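Local coordinates for alkylhydroperoxidase AhpD core: uncharacterized peroxidase-related protein (Ralstonia eutropha, PDB 2PRR), which is functionally uncharacterised but, with the AhpD core of the carboxymuconolactone decarboxylase family, probably acts as a peroxidase that reduces hydroperoxides, at residues D22-R27 and H47-F52; R53-Y58 and G170-M175; L132-A137 and A164-F169; A96-Y101 and L106-V111. All coordinates share one frame; numbering follows the deposited sequence.

Interaction 1. Residues D22-R27 and H47-F52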
loop_
_atom_site.group_PDB
_atom_site.type_symbol
_atom_site.label_atom_id
_atom_site.label_comp_id
_atom_site.label_asym_id
_atom_site.label_seq_id
_atom_site.Cartn_x
_atom_site.Cartn_y
_atom_site.Cartn_z
ATOM N N ASP D 22 -39.257 24.323 -5.231
ATOM C CA ASP D 22 -39.803 24.029 -6.562
ATOM C C ASP D 22 -38.745 23.778 -7.639
ATOM O O ASP D 22 -38.995 23.004 -8.571
ATOM C CB ASP D 22 -40.749 25.162 -7.012
ATOM C CG ASP D 22 -41.878 25.427 -6.010
ATOM O OD1 ASP D 22 -42.344 24.456 -5.355
ATOM O OD2 ASP D 22 -42.292 26.606 -5.881
ATOM N N ASP D 23 -37.593 24.454 -7.529
ATOM C CA ASP D 23 -36.485 24.272 -8.497
ATOM C C ASP D 23 -35.934 22.838 -8.448
ATOM O O ASP D 23 -35.722 22.210 -9.490
ATOM C CB ASP D 23 -35.360 25.324 -8.335
ATOM C CG ASP D 23 -34.723 25.348 -6.939
ATOM O OD1 ASP D 23 -35.386 24.989 -5.949
ATOM O OD2 ASP D 23 -33.547 25.772 -6.832
ATOM N N ILE D 24 -35.742 22.348 -7.221
ATOM C CA ILE D 24 -35.303 20.985 -6.934
ATOM C C ILE D 24 -36.404 20.018 -7.353
ATOM O O ILE D 24 -36.134 19.056 -8.070
ATOM C CB ILE D 24 -34.994 20.806 -5.424
ATOM C CG1 ILE D 24 -33.751 21.632 -5.059
ATOM C CG2 ILE D 24 -34.842 19.322 -5.071
ATOM C CD1 ILE D 24 -33.417 21.618 -3.602
ATOM N N ARG D 25 -37.642 20.268 -6.915
ATOM C CA ARG D 25 -38.766 19.420 -7.325
ATOM C C ARG D 25 -38.859 19.282 -8.849
ATOM O O ARG D 25 -39.162 18.198 -9.355
ATOM C CB ARG D 25 -40.094 19.966 -6.824
ATOM C CG ARG D 25 -40.328 19.928 -5.321
ATOM C CD ARG D 25 -41.797 20.250 -4.945
ATOM N NE ARG D 25 -42.729 19.252 -5.506
ATOM C CZ ARG D 25 -43.360 19.327 -6.689
ATOM N NH1 ARG D 25 -43.227 20.378 -7.507
ATOM N NH2 ARG D 25 -44.144 18.321 -7.063
ATOM N N GLN D 26 -38.599 20.374 -9.574
ATOM C CA GLN D 26 -38.690 20.378 -11.046
ATOM C C GLN D 26 -37.555 19.566 -11.699
ATOM O O GLN D 26 -37.764 18.907 -12.718
ATOM C CB GLN D 26 -38.748 21.830 -11.590
ATOM C CG GLN D 26 -38.859 21.966 -13.127
ATOM N N ARG D 27 -36.359 19.610 -11.119
ATOM C CA ARG D 27 -35.240 18.832 -11.650
ATOM C C ARG D 27 -35.529 17.341 -11.455
ATOM O O ARG D 27 -35.281 16.534 -12.358
ATOM C CB ARG D 27 -33.932 19.216 -10.974
ATOM C CG ARG D 27 -32.740 18.407 -11.461
ATOM C CD ARG D 27 -31.536 18.667 -10.602
ATOM N NE ARG D 27 -30.855 19.905 -10.944
ATOM C CZ ARG D 27 -29.942 20.019 -11.904
ATOM N NH1 ARG D 27 -29.613 18.983 -12.680
ATOM N NH2 ARG D 27 -29.358 21.194 -12.095
ATOM N N HIS D 47 -31.745 16.173 0.920
ATOM C CA HIS D 47 -31.650 16.410 2.367
ATOM C C HIS D 47 -30.876 17.712 2.658
ATOM O O HIS D 47 -31.118 18.363 3.663
ATOM C CB HIS D 47 -30.940 15.206 3.039
ATOM C CG HIS D 47 -30.656 15.383 4.502
ATOM N ND1 HIS D 47 -31.645 15.378 5.465
ATOM C CD2 HIS D 47 -29.484 15.526 5.169
ATOM C CE1 HIS D 47 -31.098 15.545 6.657
ATOM N NE2 HIS D 47 -29.785 15.630 6.508
ATOM N N ARG D 48 -29.922 18.064 1.798
ATOM C CA ARG D 48 -29.180 19.317 1.915
ATOM C C ARG D 48 -29.319 20.086 0.591
ATOM O O ARG D 48 -28.385 20.061 -0.211
ATOM C CB ARG D 48 -27.709 19.043 2.202
ATOM C CG ARG D 48 -27.429 18.321 3.525
ATOM C CD ARG D 48 -27.874 19.117 4.733
ATOM N NE ARG D 48 -27.278 18.599 5.953
ATOM C CZ ARG D 48 -26.040 18.894 6.363
ATOM N NH1 ARG D 48 -25.266 19.679 5.630
ATOM N NH2 ARG D 48 -25.562 18.402 7.512
ATOM N N PRO D 49 -30.479 20.780 0.359
ATOM C CA PRO D 49 -30.835 21.517 -0.896
ATOM C C PRO D 49 -29.750 22.395 -1.539
ATOM O O PRO D 49 -29.585 22.381 -2.750
ATOM C CB PRO D 49 -32.032 22.361 -0.463
ATOM C CG PRO D 49 -32.696 21.552 0.537
ATOM C CD PRO D 49 -31.572 20.908 1.344
ATOM N N ASP D 50 -29.023 23.161 -0.746
ATOM C CA ASP D 50 -27.941 23.971 -1.290
ATOM C C ASP D 50 -26.805 23.159 -1.891
ATOM O O ASP D 50 -26.173 23.601 -2.843
ATOM C CB ASP D 50 -27.378 24.924 -0.223
ATOM C CG ASP D 50 -28.327 26.091 0.088
ATOM O OD1 ASP D 50 -29.261 26.363 -0.717
ATOM O OD2 ASP D 50 -28.117 26.743 1.138
ATOM N N GLU D 51 -26.549 21.978 -1.342
ATOM C CA GLU D 51 -25.479 21.104 -1.845
ATOM C C GLU D 51 -26.016 20.396 -3.095
ATOM O O GLU D 51 -25.331 20.217 -4.093
ATOM C CB GLU D 51 -25.050 20.139 -0.745
ATOM C CG GLU D 51 -24.713 20.863 0.541
ATOM C CD GLU D 51 -24.347 19.948 1.682
ATOM O OE1 GLU D 51 -23.860 18.828 1.426
ATOM O OE2 GLU D 51 -24.564 20.362 2.845
ATOM N N PHE D 52 -27.267 20.001 -3.029
ATOM C CA PHE D 52 -27.968 19.447 -4.175
ATOM C C PHE D 52 -27.834 20.379 -5.388
ATOM O O PHE D 52 -27.480 19.944 -6.481
ATOM C CB PHE D 52 -29.454 19.300 -3.796
ATOM C CG PHE D 52 -30.323 18.808 -4.893
ATOM C CD1 PHE D 52 -30.765 19.670 -5.883
ATOM C CD2 PHE D 52 -30.753 17.503 -4.914
ATOM C CE1 PHE D 52 -31.568 19.232 -6.882
ATOM C CE2 PHE D 52 -31.569 17.066 -5.926
ATOM C CZ PHE D 52 -31.977 17.945 -6.915
#

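Interaction 2. Residues R53-Y58 and G170-M175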
loop_
_atom_site.group_PDB
_atom_site.type_symbol
_atom_site.label_atom_id
_atom_site.label_comp_id
_atom_site.label_asym_id
_atom_site.label_seq_id
_atom_site.Cartn_x
_atom_site.Cartn_y
_atom_site.Cartn_z
ATOM N N ARG D 53 -28.112 21.663 -5.200
ATOM C CA ARG D 53 -28.057 22.599 -6.331
ATOM C C ARG D 53 -26.644 22.715 -6.882
ATOM O O ARG D 53 -26.434 22.731 -8.102
ATOM C CB ARG D 53 -28.603 23.985 -5.946
ATOM C CG ARG D 53 -30.104 24.008 -5.634
ATOM C CD ARG D 53 -30.613 25.409 -5.323
ATOM N NE ARG D 53 -31.984 25.411 -4.773
ATOM C CZ ARG D 53 -32.301 25.591 -3.488
ATOM N NH1 ARG D 53 -31.370 25.753 -2.543
ATOM N NH2 ARG D 53 -33.579 25.572 -3.139
ATOM N N ALA D 54 -25.674 22.790 -5.979
ATOM C CA ALA D 54 -24.281 22.940 -6.374
ATOM C C ALA D 54 -23.714 21.659 -7.014
ATOM O O ALA D 54 -22.844 21.719 -7.894
ATOM C CB ALA D 54 -23.445 23.370 -5.167
ATOM N N PHE D 55 -24.193 20.508 -6.560
ATOM C CA PHE D 55 -23.761 19.214 -7.087
ATOM C C PHE D 55 -24.231 19.076 -8.525
ATOM O O PHE D 55 -23.432 18.853 -9.437
ATOM C CB PHE D 55 -24.361 18.082 -6.224
ATOM C CG PHE D 55 -23.910 16.682 -6.598
ATOM C CD1 PHE D 55 -24.587 15.945 -7.551
ATOM C CD2 PHE D 55 -22.824 16.094 -5.954
ATOM C CE1 PHE D 55 -24.184 14.678 -7.881
ATOM C CE2 PHE D 55 -22.421 14.826 -6.270
ATOM C CZ PHE D 55 -23.095 14.111 -7.229
ATOM N N PHE D 56 -25.530 19.210 -8.733
ATOM C CA PHE D 56 -26.055 19.012 -10.075
ATOM C C PHE D 56 -25.596 20.043 -11.071
ATOM O O PHE D 56 -25.382 19.732 -12.223
ATOM C CB PHE D 56 -27.558 18.781 -10.056
ATOM C CG PHE D 56 -27.913 17.460 -9.473
ATOM C CD1 PHE D 56 -27.734 16.303 -10.215
ATOM C CD2 PHE D 56 -28.341 17.348 -8.168
ATOM C CE1 PHE D 56 -28.001 15.087 -9.666
ATOM C CE2 PHE D 56 -28.618 16.125 -7.623
ATOM C CZ PHE D 56 -28.450 14.997 -8.371
ATOM N N ALA D 57 -25.377 21.259 -10.622
ATOM C CA ALA D 57 -24.831 22.270 -11.504
ATOM C C ALA D 57 -23.417 21.909 -11.928
ATOM O O ALA D 57 -23.033 22.127 -13.076
ATOM C CB ALA D 57 -24.858 23.617 -10.829
ATOM N N TYR D 58 -22.624 21.356 -11.003
ATOM C CA TYR D 58 -21.268 20.961 -11.340
ATOM C C TYR D 58 -21.364 19.755 -12.248
ATOM O O TYR D 58 -20.656 19.672 -13.242
ATOM C CB TYR D 58 -20.447 20.601 -10.090
ATOM C CG TYR D 58 -18.985 20.973 -10.195
ATOM C CD1 TYR D 58 -18.262 20.748 -11.358
ATOM C CD2 TYR D 58 -18.315 21.530 -9.118
ATOM C CE1 TYR D 58 -16.927 21.104 -11.452
ATOM C CE2 TYR D 58 -16.948 21.889 -9.211
ATOM C CZ TYR D 58 -16.263 21.654 -10.371
ATOM O OH TYR D 58 -14.913 21.982 -10.485
ATOM N N GLY D 170 -15.147 11.777 -7.674
ATOM C CA GLY D 170 -14.409 11.416 -6.437
ATOM C C GLY D 170 -15.189 12.057 -5.288
ATOM O O GLY D 170 -15.261 11.501 -4.193
ATOM N N LEU D 171 -15.793 13.231 -5.540
ATOM C CA LEU D 171 -16.652 13.899 -4.551
ATOM C C LEU D 171 -17.926 13.059 -4.379
ATOM O O LEU D 171 -18.290 12.642 -3.270
ATOM C CB LEU D 171 -17.002 15.334 -5.024
ATOM C CG LEU D 171 -17.983 16.237 -4.250
ATOM C CD1 LEU D 171 -17.960 17.627 -4.844
ATOM C CD2 LEU D 171 -19.409 15.708 -4.260
ATOM N N SER D 172 -18.593 12.830 -5.504
ATOM C CA SER D 172 -19.797 12.024 -5.555
ATOM C C SER D 172 -19.621 10.653 -4.867
ATOM O O SER D 172 -20.455 10.230 -4.073
ATOM C CB SER D 172 -20.159 11.832 -7.008
ATOM O OG SER D 172 -21.363 11.132 -7.136
ATOM N N ASN D 173 -18.540 9.954 -5.192
ATOM C CA ASN D 173 -18.240 8.667 -4.576
ATOM C C ASN D 173 -18.230 8.743 -3.084
ATOM O O ASN D 173 -18.887 7.938 -2.420
ATOM C CB ASN D 173 -16.864 8.162 -4.967
ATOM C CG ASN D 173 -16.772 7.678 -6.377
ATOM O OD1 ASN D 173 -15.675 7.322 -6.768
ATOM N ND2 ASN D 173 -17.896 7.717 -7.188
ATOM N N ARG D 174 -17.452 9.701 -2.577
ATOM C CA ARG D 174 -17.290 9.929 -1.148
ATOM C C ARG D 174 -18.578 10.253 -0.395
ATOM O O ARG D 174 -18.757 9.822 0.722
ATOM C CB ARG D 174 -16.207 10.979 -0.916
ATOM C CG ARG D 174 -14.818 10.375 -1.143
ATOM C CD ARG D 174 -13.678 11.368 -0.998
ATOM N NE ARG D 174 -12.393 10.718 -1.284
ATOM C CZ ARG D 174 -11.973 10.378 -2.499
ATOM N NH1 ARG D 174 -12.697 10.635 -3.593
ATOM N NH2 ARG D 174 -10.822 9.768 -2.645
HETATM N N MSE D 175 -19.473 11.001 -1.015
HETATM C CA MSE D 175 -20.760 11.275 -0.433
HETATM C C MSE D 175 -21.619 10.009 -0.427
HETATM O O MSE D 175 -22.245 9.673 0.586
HETATM C CB MSE D 175 -21.487 12.377 -1.229
HETATM C CG MSE D 175 -20.905 13.754 -1.041
HETATM SE SE MSE D 175 -20.967 14.367 0.768
HETATM C CE MSE D 175 -22.731 14.109 1.207
#

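Interaction 3. Residues L132-A137 and A164-F169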
loop_
_atom_site.group_PDB
_atom_site.type_symbol
_atom_site.label_atom_id
_atom_site.label_comp_id
_atom_site.label_asym_id
_atom_site.label_seq_id
_atom_site.Cartn_x
_atom_site.Cartn_y
_atom_site.Cartn_z
ATOM N N LEU D 132 -7.152 7.334 -13.774
ATOM C CA LEU D 132 -6.755 6.599 -12.572
ATOM C C LEU D 132 -5.648 7.268 -11.804
ATOM O O LEU D 132 -5.669 7.218 -10.577
ATOM C CB LEU D 132 -6.429 5.131 -12.867
ATOM C CG LEU D 132 -7.604 4.134 -12.713
ATOM C CD1 LEU D 132 -8.116 4.123 -11.284
ATOM C CD2 LEU D 132 -8.782 4.387 -13.653
ATOM N N LYS D 133 -4.727 7.931 -12.509
ATOM C CA LYS D 133 -3.631 8.684 -11.872
ATOM C C LYS D 133 -4.144 9.929 -11.123
ATOM O O LYS D 133 -3.691 10.251 -10.015
ATOM C CB LYS D 133 -2.584 9.115 -12.904
ATOM C CG LYS D 133 -1.302 9.601 -12.224
ATOM C CD LYS D 133 -0.198 9.993 -13.177
ATOM C CE LYS D 133 1.149 10.077 -12.367
ATOM N NZ LYS D 133 2.329 10.609 -13.139
ATOM N N VAL D 134 -5.073 10.646 -11.755
ATOM C CA VAL D 134 -5.695 11.783 -11.140
ATOM C C VAL D 134 -6.466 11.285 -9.916
ATOM O O VAL D 134 -6.421 11.887 -8.848
ATOM C CB VAL D 134 -6.720 12.455 -12.102
ATOM C CG1 VAL D 134 -7.506 13.522 -11.385
ATOM C CG2 VAL D 134 -6.043 13.018 -13.336
ATOM N N CYS D 135 -7.198 10.190 -10.107
ATOM C CA CYS D 135 -8.009 9.598 -9.066
ATOM C C CYS D 135 -7.189 9.224 -7.842
ATOM O O CYS D 135 -7.534 9.638 -6.770
ATOM C CB CYS D 135 -8.732 8.366 -9.601
ATOM S SG CYS D 135 -9.850 7.593 -8.439
ATOM N N LYS D 136 -6.073 8.514 -8.006
ATOM C CA LYS D 136 -5.271 8.049 -6.844
ATOM C C LYS D 136 -3.882 8.663 -6.603
ATOM O O LYS D 136 -3.284 8.423 -5.552
ATOM C CB LYS D 136 -5.040 6.542 -6.955
ATOM C CG LYS D 136 -6.290 5.679 -6.987
ATOM C CD LYS D 136 -7.095 5.658 -5.678
ATOM C CE LYS D 136 -8.401 4.833 -5.927
ATOM N NZ LYS D 136 -9.382 4.702 -4.781
ATOM N N ALA D 137 -3.328 9.392 -7.554
ATOM C CA ALA D 137 -2.034 10.017 -7.340
ATOM C C ALA D 137 -1.889 11.281 -8.162
ATOM O O ALA D 137 -0.927 11.447 -8.915
ATOM C CB ALA D 137 -0.920 9.025 -7.647
ATOM N N ALA D 164 -11.333 16.639 -14.598
ATOM C CA ALA D 164 -12.473 17.244 -13.941
ATOM C C ALA D 164 -13.525 16.202 -13.539
ATOM O O ALA D 164 -14.013 16.196 -12.412
ATOM C CB ALA D 164 -13.093 18.324 -14.846
ATOM N N ILE D 165 -13.883 15.341 -14.484
ATOM C CA ILE D 165 -14.849 14.247 -14.267
ATOM C C ILE D 165 -14.322 13.350 -13.131
ATOM O O ILE D 165 -15.023 13.030 -12.192
ATOM C CB ILE D 165 -14.995 13.459 -15.559
ATOM C CG1 ILE D 165 -15.862 14.264 -16.556
ATOM C CG2 ILE D 165 -15.579 12.114 -15.294
ATOM C CD1 ILE D 165 -15.904 13.679 -17.899
ATOM N N THR D 166 -13.068 12.952 -13.224
ATOM C CA THR D 166 -12.479 12.166 -12.136
ATOM C C THR D 166 -12.732 12.936 -10.822
ATOM O O THR D 166 -13.331 12.401 -9.899
ATOM C CB THR D 166 -10.985 11.936 -12.376
ATOM O OG1 THR D 166 -10.784 11.307 -13.648
ATOM C CG2 THR D 166 -10.358 11.086 -11.249
ATOM N N ALA D 167 -12.351 14.213 -10.788
ATOM C CA ALA D 167 -12.451 15.035 -9.579
ATOM C C ALA D 167 -13.844 15.126 -8.995
ATOM O O ALA D 167 -14.028 14.931 -7.808
ATOM C CB ALA D 167 -11.880 16.418 -9.826
ATOM N N PHE D 168 -14.831 15.400 -9.828
ATOM C CA PHE D 168 -16.177 15.533 -9.348
ATOM C C PHE D 168 -16.817 14.217 -8.893
ATOM O O PHE D 168 -17.550 14.196 -7.907
ATOM C CB PHE D 168 -17.052 16.197 -10.411
ATOM C CG PHE D 168 -18.492 16.190 -10.047
ATOM C CD1 PHE D 168 -18.967 17.063 -9.084
ATOM C CD2 PHE D 168 -19.362 15.273 -10.622
ATOM C CE1 PHE D 168 -20.301 17.050 -8.719
ATOM C CE2 PHE D 168 -20.710 15.266 -10.278
ATOM C CZ PHE D 168 -21.172 16.161 -9.328
ATOM N N PHE D 169 -16.604 13.134 -9.599
ATOM C CA PHE D 169 -17.094 11.858 -9.154
ATOM C C PHE D 169 -16.284 11.241 -7.961
ATOM O O PHE D 169 -16.718 10.373 -7.336
ATOM C CB PHE D 169 -17.284 10.908 -10.321
ATOM C CG PHE D 169 -18.461 11.293 -11.244
ATOM C CD1 PHE D 169 -19.725 10.846 -11.001
ATOM C CD2 PHE D 169 -18.273 12.109 -12.313
ATOM C CE1 PHE D 169 -20.800 11.221 -11.839
ATOM C CE2 PHE D 169 -19.408 12.461 -13.170
ATOM C CZ PHE D 169 -20.606 12.005 -12.884
#

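Interaction 4. Residues A96-Y101 and L106-V111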
loop_
_atom_site.group_PDB
_atom_site.type_symbol
_atom_site.label_atom_id
_atom_site.label_comp_id
_atom_site.label_asym_id
_atom_site.label_seq_id
_atom_site.Cartn_x
_atom_site.Cartn_y
_atom_site.Cartn_z
ATOM N N ALA D 96 -24.782 1.337 -16.005
ATOM C CA ALA D 96 -26.031 1.263 -16.764
ATOM C C ALA D 96 -26.029 2.279 -17.880
ATOM O O ALA D 96 -26.296 1.958 -19.016
ATOM C CB ALA D 96 -27.215 1.495 -15.850
ATOM N N ILE D 97 -25.649 3.494 -17.541
ATOM C CA ILE D 97 -25.612 4.613 -18.468
ATOM C C ILE D 97 -24.517 4.410 -19.512
ATOM O O ILE D 97 -24.709 4.740 -20.665
ATOM C CB ILE D 97 -25.415 5.924 -17.705
ATOM C CG1 ILE D 97 -26.545 6.118 -16.674
ATOM C CG2 ILE D 97 -25.393 7.102 -18.670
ATOM C CD1 ILE D 97 -26.220 7.098 -15.573
ATOM N N LEU D 98 -23.363 3.878 -19.095
ATOM C CA LEU D 98 -22.274 3.547 -20.017
ATOM C C LEU D 98 -22.713 2.505 -21.056
ATOM O O LEU D 98 -22.406 2.639 -22.243
ATOM C CB LEU D 98 -21.072 3.017 -19.229
ATOM C CG LEU D 98 -19.928 2.381 -20.003
ATOM C CD1 LEU D 98 -19.447 3.246 -21.105
ATOM C CD2 LEU D 98 -18.806 2.036 -19.019
ATOM N N ARG D 99 -23.412 1.465 -20.605
ATOM C CA ARG D 99 -23.917 0.415 -21.500
ATOM C C ARG D 99 -24.909 0.964 -22.504
ATOM O O ARG D 99 -24.871 0.612 -23.659
ATOM C CB ARG D 99 -24.574 -0.725 -20.718
ATOM C CG ARG D 99 -23.566 -1.615 -19.960
ATOM C CD ARG D 99 -24.260 -2.822 -19.411
ATOM N NE ARG D 99 -25.285 -2.503 -18.418
ATOM C CZ ARG D 99 -25.053 -2.434 -17.115
ATOM N NH1 ARG D 99 -23.833 -2.652 -16.625
ATOM N NH2 ARG D 99 -26.034 -2.147 -16.289
ATOM N N ILE D 100 -25.792 1.821 -22.038
ATOM C CA ILE D 100 -26.783 2.467 -22.894
ATOM C C ILE D 100 -26.127 3.355 -23.953
ATOM O O ILE D 100 -26.480 3.269 -25.127
ATOM C CB ILE D 100 -27.722 3.358 -22.052
ATOM C CG1 ILE D 100 -28.595 2.527 -21.108
ATOM C CG2 ILE D 100 -28.619 4.226 -22.944
ATOM C CD1 ILE D 100 -29.727 1.802 -21.782
ATOM N N TYR D 101 -25.191 4.212 -23.540
ATOM C CA TYR D 101 -24.528 5.135 -24.472
ATOM C C TYR D 101 -23.659 4.448 -25.508
ATOM O O TYR D 101 -23.676 4.825 -26.682
ATOM C CB TYR D 101 -23.671 6.213 -23.756
ATOM C CG TYR D 101 -24.440 7.300 -23.007
ATOM C CD1 TYR D 101 -25.759 7.614 -23.317
ATOM C CD2 TYR D 101 -23.805 8.094 -22.063
ATOM C CE1 TYR D 101 -26.439 8.601 -22.646
ATOM C CE2 TYR D 101 -24.488 9.096 -21.397
ATOM C CZ TYR D 101 -25.807 9.337 -21.703
ATOM O OH TYR D 101 -26.511 10.333 -21.067
ATOM N N LEU D 106 -21.489 -5.458 -22.323
ATOM C CA LEU D 106 -20.388 -6.053 -21.588
ATOM C C LEU D 106 -19.355 -5.082 -21.069
ATOM O O LEU D 106 -18.697 -5.383 -20.065
ATOM C CB LEU D 106 -19.649 -7.047 -22.483
ATOM C CG LEU D 106 -20.428 -8.057 -23.343
ATOM C CD1 LEU D 106 -19.402 -9.044 -23.868
ATOM C CD2 LEU D 106 -21.586 -8.804 -22.622
ATOM N N VAL D 107 -19.221 -3.936 -21.737
ATOM C CA VAL D 107 -18.144 -2.961 -21.484
ATOM C C VAL D 107 -18.076 -2.369 -20.068
ATOM O O VAL D 107 -16.997 -2.196 -19.526
ATOM C CB VAL D 107 -18.182 -1.819 -22.567
ATOM C CG1 VAL D 107 -19.346 -0.837 -22.314
ATOM C CG2 VAL D 107 -16.869 -1.079 -22.624
ATOM N N ALA D 108 -19.220 -2.073 -19.467
ATOM C CA ALA D 108 -19.241 -1.488 -18.136
ATOM C C ALA D 108 -18.755 -2.449 -17.077
ATOM O O ALA D 108 -18.077 -2.045 -16.139
ATOM C CB ALA D 108 -20.623 -0.993 -17.791
ATOM N N ASP D 109 -19.088 -3.718 -17.203
ATOM C CA ASP D 109 -18.602 -4.701 -16.208
ATOM C C ASP D 109 -17.080 -4.893 -16.301
ATOM O O ASP D 109 -16.426 -5.108 -15.290
ATOM C CB ASP D 109 -19.313 -6.058 -16.335
ATOM C CG ASP D 109 -20.839 -5.940 -16.324
ATOM O OD1 ASP D 109 -21.395 -4.954 -16.876
ATOM O OD2 ASP D 109 -21.481 -6.868 -15.799
ATOM N N GLN D 110 -16.541 -4.818 -17.515
ATOM C CA GLN D 110 -15.106 -4.968 -17.779
ATOM C C GLN D 110 -14.292 -3.817 -17.203
ATOM O O GLN D 110 -13.187 -3.968 -16.646
ATOM C CB GLN D 110 -14.871 -5.004 -19.292
ATOM C CG GLN D 110 -15.494 -6.208 -20.014
ATOM C CD GLN D 110 -15.562 -6.047 -21.528
ATOM O OE1 GLN D 110 -15.098 -5.052 -22.079
ATOM N NE2 GLN D 110 -16.163 -7.034 -22.206
ATOM N N VAL D 111 -14.854 -2.644 -17.396
ATOM C CA VAL D 111 -14.286 -1.413 -16.913
ATOM C C VAL D 111 -14.340 -1.352 -15.383
ATOM O O VAL D 111 -13.432 -0.826 -14.760
ATOM C CB VAL D 111 -14.989 -0.208 -17.624
ATOM C CG1 VAL D 111 -14.738 1.098 -16.922
ATOM C CG2 VAL D 111 -14.518 -0.113 -19.112
#

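Interaction 1. Residues D22-R27 and H47-F52
The carbonyl oxygen of R48 receives two backbone N-H groups, from E51 and from F52 (F52 N to R48 O 3.0 Å), and the first helical turn so formed presents P49 and F52 to I24. R48 occupies the N-cap position; its guanidinium reaches forward to E51, NH1 to OE2 at 3.0 Å, in a salt bridge whose hydrogen bond is weak and bent to 130°. R48 also bridges to D161 and E157 of the second subunit.

Across the contact the chemistry is apolar. I24 points at helix 49-63 and divides its branches: CD1 abuts P49 CB at 3.5 Å, CG1 lies 3.7 Å from F52 CD1, and CG2 sits over one face of the F52 ring as a CH-pi contact, 3.9 Å from the centroid and displaced toward the rim. CG2 stands anti to the backbone N (chi1 -68° for CG1), which sets it over the ring face while CG1 runs along to CD1 and F52. R27 then runs past the same ring, its CD 3.8 Å from F52 CE1, while the chain bends at chi3 and carries the guanidinium on to a salt bridge with D60. The guanidinium and ring planes stand 74° apart, and the methylene CD makes the nearest approach. F42 and F56 also pack around F52. This packing joins helix 22-35 to the N-terminal turn of helix 49-63 in the all-helical AhpD-like fold.

Interaction 2. Residues R53-Y58 and G170-M175
F55 meets helix 156-179 with the edge of its ring, CZ lying 3.4 Å from S172 OG and CE2 3.7 Å from L171 CD2. Both partners lie near the ring plane, so the phenyl group is pushed edge-first against the helix. The CB of S172 follows the same edge, 3.7 Å from F55 CZ. L171 comes alongside in the opposite sense, its CD2 methyl also resting 3.8 Å from F55 CD2. The extended torsion of F55, with CG anti to the backbone N (chi1 -176°), carries the ring straight across the gap between the two helices, whose nearest CA atoms, those of F55 and S172, are 8.4 Å apart.

This is buried packing in the all-helical AhpD-like core. S172 also touches C90, which with C87 makes a Cys-X-X-Cys sequence like the redox pair of AhpD peroxidases, and a bound di(hydroxyethyl)ether lies about 3 Å from the S172 side chain.

In the next shell F55 CD1 stands 3.8 Å above the centre of the F56 ring, while V41 and L45 of helix 40-45 press on F55 from elsewhere. Within helix 156-179, R174 folds back so that NH1 donates to G170 O at 2.8 Å; the donor sits above the carbonyl plane, and the backbone N of R174 reaches the same oxygen from the other face. Outermost, L171 packs on Y58 of the second subunit.

Interaction 3. Residues L132-A137 and A164-F169
T166 is the residue of 164-169 that meets V134 and C135, and its neighbours on the helix serve other faces. A164, at the start, turns from this contact toward L62 of helix 49-63, and I165 goes to R74 and I77 of helix 71-84.

T166 follows, pointing at helix 122-137. Its torsion (chi1 -56°) separates its two ends: OG1 stays beside the backbone N and is hydrogen-bonded to I162 O one turn earlier, while the methyl CG2, anti to that N, is thrust forward. The polar end is thus satisfied within its own helix and the methyl group does the touching. CG2 lies 3.5 Å from both the N and the CA of C135, and 3.6 Å from C135 CB, so it is set directly against the backbone of the facing helix. V134 flanks it obliquely, its CG1 being 3.8 Å from T166 CG2. The short side chain is consistent with the close approach of the CA atoms of C135 and T166, 6.0 Å.

A167 packs on L171 of the second subunit, whose T178 also meets V134. F168 turns to H59 and L62 of helix 49-63 and F169 to V78 of helix 71-84. F169 meets the imidazole of H94 edge to face. Close apposition through small side chains, where a threonine methyl lies against the backbone of the facing helix, joins helix 122-137 to the long helix 156-179 in this all-alpha AhpD-like fold.

Interaction 4. Residues A96-Y101 and L106-V111
L98 and R99 face A108 where two consecutive helices of the all-helical AhpD-like fold, 88-102 and 107-114, are joined by a short connection, the segments inclined at 134° to each other. The tight part is apolar. A108 fits between the two residues, its CB 3.7 Å from both L98 CD2 and R99 CG, and the CA atoms of R99 and A108 come within 6.1 Å. V107 crosses L98 at about a right angle, with CG1 set between its own backbone N and carbonyl carbon and 4.0 Å from L98 CG; V79 of helix 71-84 also packs on L98.

The polar side is looser. R99 bends at chi3 to bring its guanidinium toward partly exposed D109, but the two planes are 66° apart and the hydrogen bond within this salt bridge is weak and bent to 124°. Stronger partners lie elsewhere: M190 O for R99 NH2, and R192 for D109 OD2. R99 NH1 stands 3.4 Å from D109 OD1, which also hydrogen-bonds O4 of a triethylene glycol probably from the crystallisation liquor.

Interactions 2, 3 and 4 are largely buried, whereas interaction 1 lies about 19 Å from the chain's centre and is only partly so. Interactions 1 and 2 share helix 49-63 and touch through a D23-R53 salt bridge; 2 and 3 share helix 156-179 and meet where F55 and F168 pack together. Interaction 4 touches none of the others and lies across the chain's centre from 1 and 2. Interactions 2 and 3 have no charged pair across them: a ring edge meets hydroxyl and methyl in 2, a threonine methyl meets backbone and valine in 3. Interaction 4 adds an arginine-aspartate pair, while in 1 the charge of R27 is paired outside the contact.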